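Local atomic coordinates of probable 2-phosphosulfolactate phosphatase (Clostridium acetobutylicum, PDB entry 1VR0), a protein that catalyses the magnesium-dependent hydrolysis of (2R)-O-phospho-3-sulfolactate to (2R)-3-sulfolactate and phosphate. Residues Val36-Ile46 with Met112-Ile121. Numbering follows the deposited sequence.
With MG (magnesium ion), chain D; 3SL ((2R)-3-sulfolactic acid), chain E.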
# COMPACT_ATOMS: atom_id res chain seq x y z
N VAL A 36 2.36 -14.05 7.05
CA VAL A 36 1.85 -14.09 5.69
C VAL A 36 0.33 -14.28 5.70
O VAL A 36 -0.21 -15.15 6.40
CB VAL A 36 2.53 -15.17 4.87
CG1 VAL A 36 1.95 -15.19 3.49
CG2 VAL A 36 4.04 -14.93 4.81
N ILE A 37 -0.36 -13.45 4.92
CA ILE A 37 -1.82 -13.50 4.83
C ILE A 37 -2.32 -13.65 3.39
O ILE A 37 -2.00 -12.84 2.52
CB ILE A 37 -2.43 -12.27 5.53
CG1 ILE A 37 -2.12 -12.37 7.03
CG2 ILE A 37 -3.92 -12.23 5.37
CD1 ILE A 37 -2.32 -11.08 7.75
N ASP A 38 -3.08 -14.71 3.15
CA ASP A 38 -3.85 -14.86 1.90
C ASP A 38 -5.20 -15.48 2.31
O ASP A 38 -5.43 -16.67 2.12
CB ASP A 38 -3.09 -15.75 0.90
CG ASP A 38 -3.74 -15.79 -0.47
OD1 ASP A 38 -4.13 -14.72 -0.96
OD2 ASP A 38 -3.85 -16.86 -1.11
N MSE A 39 -6.09 -14.69 2.91
CA MSE A 39 -7.23 -15.28 3.62
C MSE A 39 -8.26 -15.94 2.70
O MSE A 39 -9.01 -16.85 3.13
CB MSE A 39 -7.92 -14.27 4.53
CG MSE A 39 -8.42 -13.06 3.81
SE MSE A 39 -9.92 -12.15 4.73
CE MSE A 39 -11.12 -13.68 4.96
N LEU A 40 -8.29 -15.50 1.45
CA LEU A 40 -9.21 -16.09 0.48
C LEU A 40 -8.38 -16.60 -0.66
O LEU A 40 -8.33 -15.92 -1.71
CB LEU A 40 -10.22 -15.05 -0.03
CG LEU A 40 -11.28 -14.72 1.02
CD1 LEU A 40 -12.18 -13.53 0.60
CD2 LEU A 40 -12.13 -15.91 1.36
N ARG A 41 -7.76 -17.78 -0.52
CA ARG A 41 -8.02 -18.78 0.52
C ARG A 41 -6.80 -19.53 1.04
O ARG A 41 -6.93 -20.28 2.01
CB ARG A 41 -9.00 -19.85 -0.00
CG ARG A 41 -10.41 -19.35 -0.34
CD ARG A 41 -11.17 -20.37 -1.17
NE ARG A 41 -10.64 -20.49 -2.53
CZ ARG A 41 -10.94 -21.47 -3.38
NH1 ARG A 41 -10.41 -21.49 -4.59
NH2 ARG A 41 -11.77 -22.44 -3.04
N ALA A 42 -5.62 -19.31 0.45
CA ALA A 42 -4.43 -20.15 0.76
C ALA A 42 -4.05 -20.28 2.24
O ALA A 42 -3.81 -21.38 2.70
CB ALA A 42 -3.20 -19.71 -0.04
N THR A 43 -3.99 -19.18 2.99
CA THR A 43 -3.60 -19.29 4.38
C THR A 43 -4.74 -19.78 5.25
O THR A 43 -4.49 -20.28 6.34
CB THR A 43 -3.04 -18.00 4.97
OG1 THR A 43 -3.95 -16.92 4.78
CG2 THR A 43 -1.74 -17.69 4.30
N SER A 44 -5.98 -19.65 4.77
CA SER A 44 -7.11 -20.28 5.44
C SER A 44 -7.07 -21.79 5.25
O SER A 44 -7.42 -22.54 6.16
CB SER A 44 -8.43 -19.70 4.94
OG SER A 44 -8.49 -18.34 5.30
N VAL A 45 -6.63 -22.22 4.06
CA VAL A 45 -6.43 -23.63 3.79
C VAL A 45 -5.29 -24.19 4.67
O VAL A 45 -5.46 -25.14 5.42
CB VAL A 45 -6.12 -23.90 2.31
CG1 VAL A 45 -5.51 -25.24 2.16
CG2 VAL A 45 -7.40 -23.80 1.45
N ILE A 46 -4.13 -23.59 4.60
CA ILE A 46 -3.00 -24.08 5.37
C ILE A 46 -3.36 -24.21 6.86
O ILE A 46 -3.09 -25.24 7.48
CB ILE A 46 -1.78 -23.19 5.18
CG1 ILE A 46 -1.25 -23.35 3.76
CG2 ILE A 46 -0.69 -23.56 6.18
CD1 ILE A 46 -0.61 -22.11 3.22
N MSE A 112 1.32 -27.95 -2.09
CA MSE A 112 0.47 -26.98 -2.75
C MSE A 112 1.15 -25.83 -3.44
O MSE A 112 2.23 -25.39 -3.05
CB MSE A 112 -0.60 -26.42 -1.81
CG MSE A 112 -0.17 -26.03 -0.43
SE MSE A 112 -1.62 -25.02 0.59
CE MSE A 112 -3.35 -25.70 -0.41
N THR A 113 0.47 -25.35 -4.47
CA THR A 113 0.87 -24.20 -5.21
C THR A 113 -0.39 -23.40 -5.47
O THR A 113 -1.42 -23.96 -5.86
CB THR A 113 1.60 -24.58 -6.50
OG1 THR A 113 1.98 -23.39 -7.18
CG2 THR A 113 0.75 -25.45 -7.43
N THR A 114 -0.33 -22.09 -5.22
CA THR A 114 -1.47 -21.20 -5.42
C THR A 114 -1.08 -19.92 -6.13
O THR A 114 0.11 -19.63 -6.34
CB THR A 114 -2.21 -20.85 -4.08
OG1 THR A 114 -1.43 -19.98 -3.26
CG2 THR A 114 -2.57 -22.07 -3.29
N THR A 115 -2.10 -19.16 -6.51
CA THR A 115 -1.95 -17.95 -7.30
C THR A 115 -1.16 -16.85 -6.53
O THR A 115 -0.24 -16.28 -7.08
CB THR A 115 -3.36 -17.45 -7.80
OG1 THR A 115 -3.91 -18.34 -8.80
CG2 THR A 115 -3.26 -16.04 -8.40
N ASN A 116 -1.49 -16.65 -5.25
CA ASN A 116 -0.93 -15.56 -4.42
C ASN A 116 -0.18 -16.00 -3.13
O ASN A 116 1.04 -15.71 -2.96
CB ASN A 116 -2.09 -14.65 -4.03
CG ASN A 116 -2.82 -14.15 -5.26
OD1 ASN A 116 -2.18 -13.69 -6.21
ND2 ASN A 116 -4.15 -14.28 -5.26
N GLY A 117 -0.88 -16.71 -2.24
CA GLY A 117 -0.33 -17.14 -0.95
C GLY A 117 1.04 -17.79 -0.98
O GLY A 117 1.93 -17.41 -0.22
N THR A 118 1.24 -18.77 -1.88
CA THR A 118 2.49 -19.53 -1.93
C THR A 118 3.69 -18.69 -2.36
O THR A 118 4.81 -18.90 -1.87
CB THR A 118 2.33 -20.85 -2.80
OG1 THR A 118 2.04 -20.58 -4.20
CG2 THR A 118 1.26 -21.75 -2.18
N ARG A 119 3.45 -17.71 -3.25
CA ARG A 119 4.46 -16.70 -3.65
C ARG A 119 4.91 -15.81 -2.46
O ARG A 119 6.10 -15.53 -2.26
CB ARG A 119 3.88 -15.83 -4.78
CG ARG A 119 3.40 -16.64 -6.04
CD ARG A 119 2.77 -15.74 -7.19
NE ARG A 119 3.43 -14.42 -7.28
CZ ARG A 119 2.84 -13.23 -7.18
NH1 ARG A 119 1.51 -13.06 -7.04
NH2 ARG A 119 3.60 -12.15 -7.25
N ALA A 120 3.93 -15.33 -1.69
CA ALA A 120 4.20 -14.50 -0.52
C ALA A 120 5.04 -15.27 0.54
O ALA A 120 5.92 -14.68 1.22
CB ALA A 120 2.89 -14.03 0.09
N ILE A 121 4.76 -16.56 0.69
CA ILE A 121 5.47 -17.39 1.68
C ILE A 121 6.95 -17.50 1.29
O ILE A 121 7.83 -17.10 2.03
CB ILE A 121 4.79 -18.79 1.88
CG1 ILE A 121 3.41 -18.61 2.50
CG2 ILE A 121 5.62 -19.65 2.81
CD1 ILE A 121 2.48 -19.84 2.37
MG MG D . -4.96 -12.77 -1.32
O11 3SL E . -7.69 -15.92 -8.16
C1 3SL E . -8.36 -16.63 -7.39
O12 3SL E . -9.62 -16.72 -7.39
C2 3SL E . -7.60 -17.44 -6.41
O2 3SL E . -6.54 -16.61 -5.93
C3 3SL E . -8.56 -17.88 -5.32
S 3SL E . -7.77 -18.58 -4.04
O3S 3SL E . -7.86 -20.04 -4.14
O1S 3SL E . -6.41 -18.00 -3.76
O2S 3SL E . -8.58 -18.32 -2.85
O HOH W 1 -5.70 -15.07 -3.09
O HOH W 2 -3.46 -17.96 -3.82
O HOH W 3 -6.86 -13.40 0.24
O HOH W 4 -6.96 -12.00 -2.57
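Asp38 and Gly117 meet where two strand-to-helix turns converge, their CA atoms 5.1 Å apart. With CG anti to its own backbone N (chi1 -172°), the Asp38 carboxylate swings toward the start of helix 117-123 and divides its oxygens: OD1 binds magnesium at 2.1 Å, a site shared with Gly158 O, Asp167 and two waters, while OD2 accepts a weak hydrogen bond from Gly117 N (3.2 Å, N-H...O 131°) and another weak one from Ala42 N.

Two other waters continue the bridge. One donates to Asp38 OD1 and accepts from Asn116 ND2 at 2.8 Å; the other donates to Asp38 OD2, accepts from Asn116 N and pairs with Thr114 OG1. The Asn116 amide has its strongest polar partner in Tyr160. Arg41 NH1 holds sulfolactate O3S from the guanidinium edge.

Apolar side chains make up the rest of the contact. Val36 CG1 lies 3.7 Å from Ala120 CB, and the Val36 and Ile121 side chains cross at about a right angle, CG1 to CG1; Ile46 and Ile121 meet tip to tip through CD1. SE of selenomethionine Met112 lies 3.6 Å from Ile46 CG1, and the bend at chi3 turns CE to Val45 CG1 at 3.4 Å.

The same carboxylate thus binds magnesium and, through the two bridging waters, reaches sulfolactate O1S, consistent with one network holding metal and product.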